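Local coordinates for phosphocarrier protein (Mycoplasma capricolum, PDB 1PCH), which relays phosphoryl groups as the general, non-sugar-specific component of the phosphoenolpyruvate-dependent sugar phosphotransferase system, at residues A5-K10 with T83-G88; S19-E24 with K77-D82; F28-T33 with G66-Q71; I34-K39 with M52-G57. One frame throughout, in Å; residues are numbered along the deposited sequence.

Contact 1 of 4, residues A5-K10 with T83-G88; sequences AIITDK and TALIQG
I7 and L85 lie aslant to each other. The I7 tip, CD1, rests on L85 CG at 3.7 Å. L85 CG stands anti to the backbone N (chi1 -167°), and its CD1 branch touches D9 CB at 3.8 Å. I86 turns its CD1 to the methyl of A5. T8 and Q87 cross almost at right angles, with T8 OG1 beside Q87 CG. The direct backbone bonds between the segments share one acceptor, L85 O. T8 N donates to L85 O at 2.8 Å, tilted 25° from the carbonyl plane, and D9 N adds a weak bond to the same oxygen. Three waters add bridges: one joins I6 O to Q87 N, another T8 OG1 to A84 O, a third D9 OD2 to T83 O. D9 OD2 also bonds NE2 of H14, the residue phosphorylated in catalysis, and D9 OD1 takes the V11 N-H. The contact thus reaches the edge of the active site. After helix 69-82, A84 takes a positive phi in a Schellman motif, which turns the C-terminal tail toward the end of strand 2-6. There L85 packs on P17 and L21 of helix 15-25 and on M80, while I7 leans on I60 of strand 59-65.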
loop_
_atom_site.group_PDB
_atom_site.type_symbol
_atom_site.label_atom_id
_atom_site.label_comp_id
_atom_site.label_asym_id
_atom_site.label_seq_id
_atom_site.Cartn_x
_atom_site.Cartn_y
_atom_site.Cartn_z
ATOM N N ALA A 5 -6.137 -2.820 6.153
ATOM C CA ALA A 5 -7.401 -2.353 5.563
ATOM C C ALA A 5 -7.869 -3.440 4.600
ATOM O O ALA A 5 -7.064 -4.262 4.145
ATOM C CB ALA A 5 -7.289 -1.032 4.893
ATOM N N ILE A 6 -9.108 -3.395 4.227
ATOM C CA ILE A 6 -9.551 -4.412 3.231
ATOM C C ILE A 6 -9.620 -3.673 1.891
ATOM O O ILE A 6 -10.168 -2.595 1.839
ATOM C CB ILE A 6 -10.963 -4.888 3.602
ATOM C CG1 ILE A 6 -11.008 -5.645 4.941
ATOM C CG2 ILE A 6 -11.604 -5.675 2.486
ATOM C CD1 ILE A 6 -9.990 -6.722 5.074
ATOM N N ILE A 7 -9.087 -4.266 0.866
ATOM C CA ILE A 7 -9.130 -3.712 -0.477
ATOM C C ILE A 7 -10.559 -3.833 -1.019
ATOM O O ILE A 7 -11.065 -4.916 -1.130
ATOM C CB ILE A 7 -8.208 -4.524 -1.425
ATOM C CG1 ILE A 7 -6.763 -4.509 -0.999
ATOM C CG2 ILE A 7 -8.474 -4.065 -2.846
ATOM C CD1 ILE A 7 -6.171 -3.086 -0.967
ATOM N N THR A 8 -11.185 -2.694 -1.300
ATOM C CA THR A 8 -12.561 -2.795 -1.788
ATOM C C THR A 8 -12.683 -2.529 -3.256
ATOM O O THR A 8 -13.790 -2.659 -3.804
ATOM C CB THR A 8 -13.484 -1.873 -0.994
ATOM O OG1 THR A 8 -12.843 -0.608 -0.801
ATOM C CG2 THR A 8 -13.677 -2.496 0.397
ATOM N N ASP A 9 -11.559 -2.150 -3.876
ATOM C CA ASP A 9 -11.578 -1.895 -5.315
ATOM C C ASP A 9 -11.950 -3.255 -6.008
ATOM O O ASP A 9 -11.425 -4.235 -5.574
ATOM C CB ASP A 9 -10.200 -1.488 -5.787
ATOM C CG ASP A 9 -10.167 -1.122 -7.260
ATOM O OD1 ASP A 9 -10.724 -1.864 -8.076
ATOM O OD2 ASP A 9 -9.542 -0.080 -7.584
ATOM N N LYS A 10 -12.878 -3.208 -6.929
ATOM C CA LYS A 10 -13.371 -4.402 -7.610
ATOM C C LYS A 10 -12.353 -5.027 -8.528
ATOM O O LYS A 10 -12.531 -6.161 -9.013
ATOM C CB LYS A 10 -14.652 -4.052 -8.385
ATOM C CG LYS A 10 -15.842 -3.781 -7.412
ATOM C CD LYS A 10 -17.081 -3.506 -8.220
ATOM C CE LYS A 10 -17.982 -2.455 -7.661
ATOM N NZ LYS A 10 -18.918 -1.925 -8.723
ATOM N N THR A 83 -7.536 6.948 -3.782
ATOM C CA THR A 83 -7.612 6.228 -5.069
ATOM C C THR A 83 -8.806 5.262 -5.013
ATOM O O THR A 83 -9.076 4.505 -5.931
ATOM C CB THR A 83 -6.310 5.554 -5.410
ATOM O OG1 THR A 83 -5.875 4.689 -4.356
ATOM C CG2 THR A 83 -5.196 6.531 -5.723
ATOM N N ALA A 84 -9.561 5.328 -3.930
ATOM C CA ALA A 84 -10.735 4.443 -3.791
ATOM C C ALA A 84 -10.333 3.000 -3.670
ATOM O O ALA A 84 -11.062 2.057 -4.007
ATOM C CB ALA A 84 -11.707 4.682 -4.950
ATOM N N LEU A 85 -9.106 2.726 -3.184
ATOM C CA LEU A 85 -8.709 1.317 -3.069
ATOM C C LEU A 85 -9.350 0.667 -1.845
ATOM O O LEU A 85 -9.515 -0.536 -1.710
ATOM C CB LEU A 85 -7.184 1.280 -2.891
ATOM C CG LEU A 85 -6.521 -0.078 -3.054
ATOM C CD1 LEU A 85 -6.698 -0.626 -4.472
ATOM C CD2 LEU A 85 -4.965 0.121 -2.838
ATOM N N ILE A 86 -9.564 1.505 -0.847
ATOM C CA ILE A 86 -10.090 1.132 0.420
ATOM C C ILE A 86 -11.168 2.162 0.779
ATOM O O ILE A 86 -11.246 3.186 0.087
ATOM C CB ILE A 86 -9.044 1.032 1.552
ATOM C CG1 ILE A 86 -8.538 2.377 2.090
ATOM C CG2 ILE A 86 -7.884 0.164 1.096
ATOM C CD1 ILE A 86 -7.652 2.258 3.297
ATOM N N GLN A 87 -11.907 1.854 1.805
ATOM C CA GLN A 87 -12.942 2.794 2.273
ATOM C C GLN A 87 -12.407 3.672 3.353
ATOM O O GLN A 87 -11.611 3.298 4.224
ATOM C CB GLN A 87 -14.188 2.016 2.617
ATOM C CG GLN A 87 -14.769 1.366 1.312
ATOM C CD GLN A 87 -16.237 1.036 1.528
ATOM O OE1 GLN A 87 -17.032 1.076 0.597
ATOM N NE2 GLN A 87 -16.554 0.749 2.777
ATOM N N GLY A 88 -12.760 4.973 3.296
ATOM C CA GLY A 88 -12.195 5.818 4.377
ATOM C C GLY A 88 -13.058 5.668 5.641
ATOM O O GLY A 88 -14.098 4.986 5.558
ATOM O OXT GLY A 88 -12.680 6.261 6.671
HETATM O O HOH W 1 -11.576 -0.778 3.114
HETATM O O HOH W 2 -13.414 1.180 -2.948
HETATM O O HOH W 3 -7.966 1.919 -7.027
#

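Contact 2 of 4, residues S19-E24 with K77-D82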
loop_
_atom_site.group_PDB
_atom_site.type_symbol
_atom_site.label_atom_id
_atom_site.label_comp_id
_atom_site.label_asym_id
_atom_site.label_seq_id
_atom_site.Cartn_x
_atom_site.Cartn_y
_atom_site.Cartn_z
ATOM N N SER A 19 0.659 2.343 -9.008
ATOM C CA SER A 19 1.606 3.346 -9.506
ATOM C C SER A 19 1.621 4.558 -8.596
ATOM O O SER A 19 2.704 5.072 -8.307
ATOM C CB SER A 19 1.283 3.738 -10.935
ATOM O OG SER A 19 0.167 4.557 -11.048
ATOM N N VAL A 20 0.444 5.022 -8.205
ATOM C CA VAL A 20 0.261 6.145 -7.320
ATOM C C VAL A 20 0.846 5.897 -5.944
ATOM O O VAL A 20 1.510 6.693 -5.310
ATOM C CB VAL A 20 -1.199 6.607 -7.214
ATOM C CG1 VAL A 20 -1.298 7.770 -6.255
ATOM C CG2 VAL A 20 -1.710 6.987 -8.594
ATOM N N LEU A 21 0.601 4.669 -5.448
ATOM C CA LEU A 21 1.171 4.293 -4.160
ATOM C C LEU A 21 2.686 4.197 -4.214
ATOM O O LEU A 21 3.318 4.687 -3.294
ATOM C CB LEU A 21 0.608 2.962 -3.695
ATOM C CG LEU A 21 -0.882 3.099 -3.226
ATOM C CD1 LEU A 21 -1.398 1.619 -3.222
ATOM C CD2 LEU A 21 -0.882 3.640 -1.799
ATOM N N ALA A 22 3.230 3.576 -5.242
ATOM C CA ALA A 22 4.696 3.436 -5.351
ATOM C C ALA A 22 5.346 4.804 -5.368
ATOM O O ALA A 22 6.370 5.024 -4.728
ATOM C CB ALA A 22 5.019 2.657 -6.600
ATOM N N LYS A 23 4.708 5.737 -6.085
ATOM C CA LYS A 23 5.235 7.100 -6.177
ATOM C C LYS A 23 5.256 7.747 -4.801
ATOM O O LYS A 23 6.165 8.435 -4.363
ATOM C CB LYS A 23 4.292 7.923 -7.094
ATOM C CG LYS A 23 4.545 9.438 -6.931
ATOM C CD LYS A 23 3.682 10.236 -7.870
ATOM C CE LYS A 23 3.979 11.722 -7.854
ATOM N NZ LYS A 23 2.832 12.518 -8.402
ATOM N N GLU A 24 4.109 7.613 -4.131
ATOM C CA GLU A 24 3.965 8.222 -2.816
ATOM C C GLU A 24 4.891 7.622 -1.805
ATOM O O GLU A 24 5.595 8.313 -1.064
ATOM C CB GLU A 24 2.518 8.174 -2.331
ATOM C CG GLU A 24 2.404 8.956 -1.006
ATOM C CD GLU A 24 2.202 10.440 -1.315
ATOM O OE1 GLU A 24 2.035 10.771 -2.518
ATOM O OE2 GLU A 24 2.131 11.202 -0.349
ATOM N N LYS A 77 -2.156 5.775 3.742
ATOM C CA LYS A 77 -3.574 5.529 4.016
ATOM C C LYS A 77 -4.417 6.497 3.223
ATOM O O LYS A 77 -5.357 6.156 2.495
ATOM C CB LYS A 77 -3.797 5.611 5.530
ATOM C CG LYS A 77 -5.208 5.403 5.997
ATOM C CD LYS A 77 -5.328 5.716 7.505
ATOM C CE LYS A 77 -6.750 6.233 7.783
ATOM N NZ LYS A 77 -6.928 6.445 9.266
ATOM N N GLN A 78 -4.048 7.786 3.293
ATOM C CA GLN A 78 -4.861 8.766 2.534
ATOM C C GLN A 78 -4.865 8.479 1.059
ATOM O O GLN A 78 -5.870 8.620 0.366
ATOM C CB GLN A 78 -4.329 10.187 2.775
ATOM C CG GLN A 78 -5.213 11.221 2.035
ATOM C CD GLN A 78 -6.624 11.202 2.616
ATOM O OE1 GLN A 78 -6.767 11.153 3.842
ATOM N NE2 GLN A 78 -7.623 11.138 1.732
ATOM N N THR A 79 -3.685 8.101 0.543
ATOM C CA THR A 79 -3.566 7.762 -0.856
ATOM C C THR A 79 -4.505 6.621 -1.250
ATOM O O THR A 79 -5.131 6.676 -2.311
ATOM C CB THR A 79 -2.123 7.415 -1.269
ATOM O OG1 THR A 79 -1.343 8.619 -1.068
ATOM C CG2 THR A 79 -2.068 7.147 -2.789
ATOM N N MET A 80 -4.585 5.609 -0.395
ATOM C CA MET A 80 -5.472 4.483 -0.701
ATOM C C MET A 80 -6.937 4.904 -0.728
ATOM O O MET A 80 -7.712 4.421 -1.527
ATOM C CB MET A 80 -5.294 3.357 0.325
ATOM C CG MET A 80 -3.907 2.732 0.112
ATOM S SD MET A 80 -3.665 1.335 1.224
ATOM C CE MET A 80 -2.105 0.709 0.538
ATOM N N ILE A 81 -7.250 5.812 0.192
ATOM C CA ILE A 81 -8.616 6.300 0.273
ATOM C C ILE A 81 -8.917 7.121 -0.974
ATOM O O ILE A 81 -9.938 6.968 -1.625
ATOM C CB ILE A 81 -8.809 7.158 1.532
ATOM C CG1 ILE A 81 -8.932 6.299 2.783
ATOM C CG2 ILE A 81 -10.019 8.082 1.364
ATOM C CD1 ILE A 81 -8.508 6.893 4.066
ATOM N N ASP A 82 -7.952 8.000 -1.263
ATOM C CA ASP A 82 -8.122 8.881 -2.414
ATOM C C ASP A 82 -8.249 8.087 -3.700
ATOM O O ASP A 82 -8.849 8.520 -4.665
ATOM C CB ASP A 82 -6.919 9.823 -2.534
ATOM C CG ASP A 82 -6.960 10.987 -1.572
ATOM O OD1 ASP A 82 -7.924 11.113 -0.804
ATOM O OD2 ASP A 82 -5.908 11.689 -1.483
#
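T79 of helix 69-82 points toward helix 15-25 and meets three of its residues. Its CB is 4.0 Å from L21 CD2. From there the side chain forks. The methyl, CG2, stands anti to the backbone N, while the hydroxyl stands anti to the carbonyl carbon (chi1 -64°). CG2 wedges between two helix residues, 3.6 Å from V20 CG1 and 3.8 Å from L21 CD2. OG1 comes alongside the aliphatic part of E24, 3.8 Å from E24 CG. That hydroxyl bonds to A75 O one turn back in its own helix, and the E24 carboxylate forms a salt bridge with K27. The two helices run antiparallel, at 160° between their directions, and the axes of these two short segments approach to 10.0 Å. They belong to the open-faced beta-sandwich of HPr, in which helices cover one face of a four-stranded antiparallel sheet. The side of the contact nearer the sheet is apolar. L21 and M80 cross there at about a right angle, with L21 CD2 3.7 Å from M80 CG. M80 is extended beyond CG, and its CE reaches both L21 methyls. The same methionine packs on I60 and I62 of strand 59-65.

Contact 3 of 4, residues F28-T33 with G66-Q71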
loop_
_atom_site.group_PDB
_atom_site.type_symbol
_atom_site.label_atom_id
_atom_site.label_comp_id
_atom_site.label_asym_id
_atom_site.label_seq_id
_atom_site.Cartn_x
_atom_site.Cartn_y
_atom_site.Cartn_z
ATOM N N PHE A 28 9.476 8.740 1.002
ATOM C CA PHE A 28 9.813 8.472 2.356
ATOM C C PHE A 28 11.102 7.687 2.520
ATOM O O PHE A 28 11.437 6.772 1.798
ATOM C CB PHE A 28 8.657 7.713 3.054
ATOM C CG PHE A 28 7.374 8.559 3.002
ATOM C CD1 PHE A 28 7.221 9.589 3.909
ATOM C CD2 PHE A 28 6.387 8.334 2.073
ATOM C CE1 PHE A 28 6.115 10.393 3.912
ATOM C CE2 PHE A 28 5.261 9.155 2.064
ATOM C CZ PHE A 28 5.126 10.168 2.965
ATOM N N SER A 29 11.844 8.090 3.558
ATOM C CA SER A 29 13.034 7.373 3.878
ATOM C C SER A 29 12.705 6.012 4.499
ATOM O O SER A 29 13.464 5.073 4.362
ATOM C CB SER A 29 13.932 8.161 4.851
ATOM O OG SER A 29 13.291 8.381 6.058
ATOM N N SER A 30 11.549 5.929 5.200
ATOM C CA SER A 30 11.179 4.703 5.852
ATOM C C SER A 30 11.102 3.537 4.833
ATOM O O SER A 30 10.763 3.740 3.700
ATOM C CB SER A 30 9.714 4.801 6.383
ATOM O OG SER A 30 9.687 5.670 7.515
ATOM N N ASN A 31 11.246 2.377 5.403
ATOM C CA ASN A 31 11.004 1.114 4.685
ATOM C C ASN A 31 9.490 0.888 4.776
ATOM O O ASN A 31 8.909 0.856 5.831
ATOM C CB ASN A 31 11.757 -0.010 5.359
ATOM C CG ASN A 31 13.259 0.283 5.297
ATOM O OD1 ASN A 31 13.777 0.375 4.189
ATOM N ND2 ASN A 31 13.881 0.447 6.451
ATOM N N ILE A 32 8.856 0.767 3.613
ATOM C CA ILE A 32 7.427 0.608 3.567
ATOM C C ILE A 32 7.051 -0.678 2.841
ATOM O O ILE A 32 7.225 -0.907 1.672
ATOM C CB ILE A 32 6.720 1.810 2.963
ATOM C CG1 ILE A 32 7.109 3.132 3.633
ATOM C CG2 ILE A 32 5.215 1.606 3.022
ATOM C CD1 ILE A 32 6.722 4.345 2.788
ATOM N N THR A 33 6.573 -1.606 3.710
ATOM C CA THR A 33 6.217 -2.921 3.223
ATOM C C THR A 33 4.709 -3.110 3.215
ATOM O O THR A 33 3.953 -2.573 4.021
ATOM C CB THR A 33 6.906 -3.979 4.109
ATOM O OG1 THR A 33 8.306 -3.683 4.072
ATOM C CG2 THR A 33 6.703 -5.376 3.551
ATOM N N GLY A 66 11.005 3.553 10.145
ATOM C CA GLY A 66 11.944 4.597 9.803
ATOM C C GLY A 66 11.557 5.903 10.403
ATOM O O GLY A 66 10.554 6.052 11.088
ATOM N N ASN A 67 12.409 6.893 10.149
ATOM C CA ASN A 67 12.256 8.178 10.810
ATOM C C ASN A 67 11.032 8.928 10.467
ATOM O O ASN A 67 10.533 9.740 11.259
ATOM C CB ASN A 67 13.561 8.932 10.778
ATOM C CG ASN A 67 13.562 10.167 9.921
ATOM O OD1 ASN A 67 13.569 10.067 8.694
ATOM N ND2 ASN A 67 13.560 11.334 10.586
ATOM N N ASP A 68 10.479 8.662 9.259
ATOM C CA ASP A 68 9.259 9.393 8.859
ATOM C C ASP A 68 8.074 8.493 8.759
ATOM O O ASP A 68 7.030 8.762 8.123
ATOM C CB ASP A 68 9.541 10.133 7.567
ATOM C CG ASP A 68 10.009 9.363 6.404
ATOM O OD1 ASP A 68 10.021 8.104 6.426
ATOM O OD2 ASP A 68 10.327 10.005 5.340
ATOM N N ALA A 69 8.163 7.357 9.459
ATOM C CA ALA A 69 7.118 6.369 9.417
ATOM C C ALA A 69 5.751 6.882 9.726
ATOM O O ALA A 69 4.726 6.481 9.139
ATOM C CB ALA A 69 7.470 5.158 10.302
ATOM N N ASP A 70 5.678 7.748 10.767
ATOM C CA ASP A 70 4.330 8.200 11.126
ATOM C C ASP A 70 3.680 8.968 10.018
ATOM O O ASP A 70 2.492 8.870 9.792
ATOM C CB ASP A 70 4.396 9.030 12.406
ATOM C CG ASP A 70 4.693 8.131 13.607
ATOM O OD1 ASP A 70 4.357 6.924 13.512
ATOM O OD2 ASP A 70 5.253 8.644 14.600
ATOM N N GLN A 71 4.492 9.791 9.297
ATOM C CA GLN A 71 3.891 10.575 8.208
ATOM C C GLN A 71 3.542 9.628 7.043
ATOM O O GLN A 71 2.502 9.719 6.458
ATOM C CB GLN A 71 4.845 11.657 7.717
ATOM C CG GLN A 71 5.277 12.693 8.670
ATOM C CD GLN A 71 6.305 13.682 8.092
ATOM O OE1 GLN A 71 7.258 13.295 7.425
ATOM N NE2 GLN A 71 6.093 14.950 8.364
HETATM O O HOH W 4 14.377 6.165 7.710
#
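D68 CG sits between its backbone N and carbonyl carbon (chi1 56°), which swings the carboxylate across to residues 28-30. S30 OG stands anti to its carbonyl carbon (chi1 -73°) and turns to meet it. In this open-faced beta-sandwich, D68 occupies the N-cap position of helix 69-82. Its carboxylate does not cap that helix. It instead grips the loop that leads into strand 31-36. Each carboxylate oxygen takes one backbone N-H on its syn side. S29 N donates to D68 OD2 at 3.0 Å, and S30 N to D68 OD1 at 2.9 Å. OD1 is held twice, since S30 OG also donates to D68 OD1 at 2.7 Å, nearly along the C-O bond. These three bonds fix the rotation of the carboxylate. They would probably favour its charged form. The F28 ring lies beside the group, with its plane turned 76° from that of the carboxylate. D68 meets the ring at its edge, OD2 3.4 Å from F28 CD1. The ring goes on to pack against A72 and A75 of the helix. A type I turn from G66 to A69 leads into the helix, and G66 CA lies 3.4 Å from S30 OG. On the outer side the polar contacts are weaker. S29 OG lies 3.1 Å from N67 OD1, and a water joins that hydroxyl to N67 N.

Contact 4 of 4, residues I34-K39 with M52-G57; sequences IIANEK and MAIKTG
M52 carries the tight part of this contact. Its chain is extended to SD and then bends at the last torsion (chi3 78°). The bend tucks the CE methyl in against the end of the hairpin 31-42. CE lies 3.4 Å from K39 O and 3.5 Å from I34 O, over the backbones of two paired strands. A36 CB and K39 CB also touch this methyl, from directions about a right angle apart. SD passes I34 CG2 at 3.7 Å, the two side chains sliding by in opposite directions. Next to it, I34 and I54 reach toward each other tip to tip, CD1 to CD1 at 3.8 Å. I54 CG1 also meets A36 CB at 3.9 Å. M52, I34, A36 and I54 are all buried. The side chains meet through carbon and sulfur, and CE also lies against two carbonyl oxygens. The hairpin turn is the looser side. A36 to K39 form a type II' turn, in which N37 and E38 are exposed. K39 touches M52 with CB and, farther along, CD beside M52 O, while its bent chain carries NZ back to a salt bridge with E38 OE2 at 2.9 Å. I54 also touches L13 and I7, and its backbone bonds to L13. L13 directly precedes the active-site H14. In the HPr open-faced beta-sandwich, this contact seats M52 and the loop after it against the hairpin.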
loop_
_atom_site.group_PDB
_atom_site.type_symbol
_atom_site.label_atom_id
_atom_site.label_comp_id
_atom_site.label_asym_id
_atom_site.label_seq_id
_atom_site.Cartn_x
_atom_site.Cartn_y
_atom_site.Cartn_z
ATOM N N ILE A 34 4.279 -3.866 2.248
ATOM C CA ILE A 34 2.857 -4.222 2.094
ATOM C C ILE A 34 2.811 -5.755 2.241
ATOM O O ILE A 34 3.678 -6.452 1.726
ATOM C CB ILE A 34 2.256 -3.766 0.821
ATOM C CG1 ILE A 34 0.768 -4.184 0.636
ATOM C CG2 ILE A 34 3.065 -4.200 -0.391
ATOM C CD1 ILE A 34 0.125 -3.412 -0.516
ATOM N N ILE A 35 1.905 -6.191 3.094
ATOM C CA ILE A 35 1.732 -7.599 3.420
ATOM C C ILE A 35 0.293 -7.996 3.039
ATOM O O ILE A 35 -0.635 -7.225 3.303
ATOM C CB ILE A 35 1.865 -7.795 4.966
ATOM C CG1 ILE A 35 3.228 -7.379 5.491
ATOM C CG2 ILE A 35 1.491 -9.186 5.362
ATOM C CD1 ILE A 35 3.275 -7.053 6.960
ATOM N N ALA A 36 0.186 -9.113 2.384
ATOM C CA ALA A 36 -1.019 -9.721 1.905
ATOM C C ALA A 36 -0.839 -11.257 1.804
ATOM O O ALA A 36 0.060 -11.762 1.161
ATOM C CB ALA A 36 -1.491 -9.157 0.609
ATOM N N ASN A 37 -1.748 -11.970 2.489
ATOM C CA ASN A 37 -1.677 -13.438 2.454
ATOM C C ASN A 37 -0.293 -13.832 2.950
ATOM O O ASN A 37 0.133 -13.364 4.012
ATOM C CB ASN A 37 -1.996 -13.995 1.088
ATOM C CG ASN A 37 -3.134 -13.322 0.364
ATOM O OD1 ASN A 37 -2.996 -12.825 -0.772
ATOM N ND2 ASN A 37 -4.302 -13.274 0.981
ATOM N N GLU A 38 0.433 -14.662 2.238
ATOM C CA GLU A 38 1.748 -15.075 2.686
ATOM C C GLU A 38 2.862 -14.187 2.103
ATOM O O GLU A 38 4.011 -14.462 2.421
ATOM C CB GLU A 38 1.960 -16.523 2.159
ATOM C CG GLU A 38 2.113 -16.587 0.680
ATOM C CD GLU A 38 0.937 -16.367 -0.187
ATOM O OE1 GLU A 38 -0.112 -15.824 0.197
ATOM O OE2 GLU A 38 0.997 -16.814 -1.386
ATOM N N LYS A 39 2.524 -13.253 1.261
ATOM C CA LYS A 39 3.412 -12.391 0.527
ATOM C C LYS A 39 3.679 -11.043 1.246
ATOM O O LYS A 39 2.797 -10.428 1.792
ATOM C CB LYS A 39 2.875 -12.040 -0.854
ATOM C CG LYS A 39 2.425 -13.108 -1.763
ATOM C CD LYS A 39 1.022 -12.944 -2.288
ATOM C CE LYS A 39 0.523 -14.204 -2.997
ATOM N NZ LYS A 39 -0.713 -14.760 -2.383
ATOM N N MET A 52 2.199 -9.102 -6.447
ATOM C CA MET A 52 1.445 -9.605 -5.298
ATOM C C MET A 52 0.026 -9.972 -5.718
ATOM O O MET A 52 -0.590 -10.795 -5.063
ATOM C CB MET A 52 1.435 -8.550 -4.182
ATOM C CG MET A 52 2.812 -8.485 -3.531
ATOM S SD MET A 52 2.955 -7.404 -2.191
ATOM C CE MET A 52 2.209 -8.311 -0.832
ATOM N N ALA A 53 -0.422 -9.340 -6.792
ATOM C CA ALA A 53 -1.711 -9.588 -7.395
ATOM C C ALA A 53 -2.802 -9.557 -6.329
ATOM O O ALA A 53 -3.500 -10.526 -6.095
ATOM C CB ALA A 53 -1.671 -11.024 -7.984
ATOM N N ILE A 54 -2.858 -8.417 -5.632
ATOM C CA ILE A 54 -3.813 -8.344 -4.509
ATOM C C ILE A 54 -5.183 -8.134 -5.022
ATOM O O ILE A 54 -5.404 -7.280 -5.862
ATOM C CB ILE A 54 -3.360 -7.201 -3.575
ATOM C CG1 ILE A 54 -2.078 -7.565 -2.853
ATOM C CG2 ILE A 54 -4.488 -6.759 -2.670
ATOM C CD1 ILE A 54 -1.212 -6.434 -2.428
ATOM N N LYS A 55 -6.119 -9.056 -4.649
ATOM C CA LYS A 55 -7.465 -8.856 -5.258
ATOM C C LYS A 55 -8.449 -8.356 -4.190
ATOM O O LYS A 55 -8.170 -8.370 -2.989
ATOM C CB LYS A 55 -7.914 -10.177 -5.846
ATOM C CG LYS A 55 -7.054 -10.768 -6.920
ATOM C CD LYS A 55 -7.481 -10.446 -8.319
ATOM C CE LYS A 55 -6.598 -11.193 -9.353
ATOM N NZ LYS A 55 -7.422 -12.057 -10.231
ATOM N N THR A 56 -9.595 -7.917 -4.669
ATOM C CA THR A 56 -10.660 -7.426 -3.802
ATOM C C THR A 56 -10.934 -8.399 -2.638
ATOM O O THR A 56 -10.939 -9.634 -2.839
ATOM C CB THR A 56 -11.966 -7.377 -4.644
ATOM O OG1 THR A 56 -11.689 -6.700 -5.856
ATOM C CG2 THR A 56 -13.101 -6.813 -3.890
ATOM N N GLY A 57 -11.178 -7.839 -1.487
ATOM C CA GLY A 57 -11.507 -8.511 -0.258
ATOM C C GLY A 57 -10.331 -8.890 0.568
ATOM O O GLY A 57 -10.372 -9.301 1.721
#

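Contacts 2 and 4 are buried and largely apolar. Contacts 1 and 3 are partly exposed; contact 1 mixes apolar packing with bonds and water, contact 3 centres on a carboxylate. Contacts 2 and 3 share helix 69-82: one packs its C-terminal half on helix 15-25, the other fixes its start to a loop. Contacts 3 and 4 share strand 31-36 but hold opposite ends of it, with centres about 20 Å apart. Contact 1 touches both buried contacts. L85 packs on L21 of contact 2, and I7 packs on I54 of contact 4, where T56 also bonds to D9. In contact 1, D9 bonds H14. Contact 3 lies away from that site.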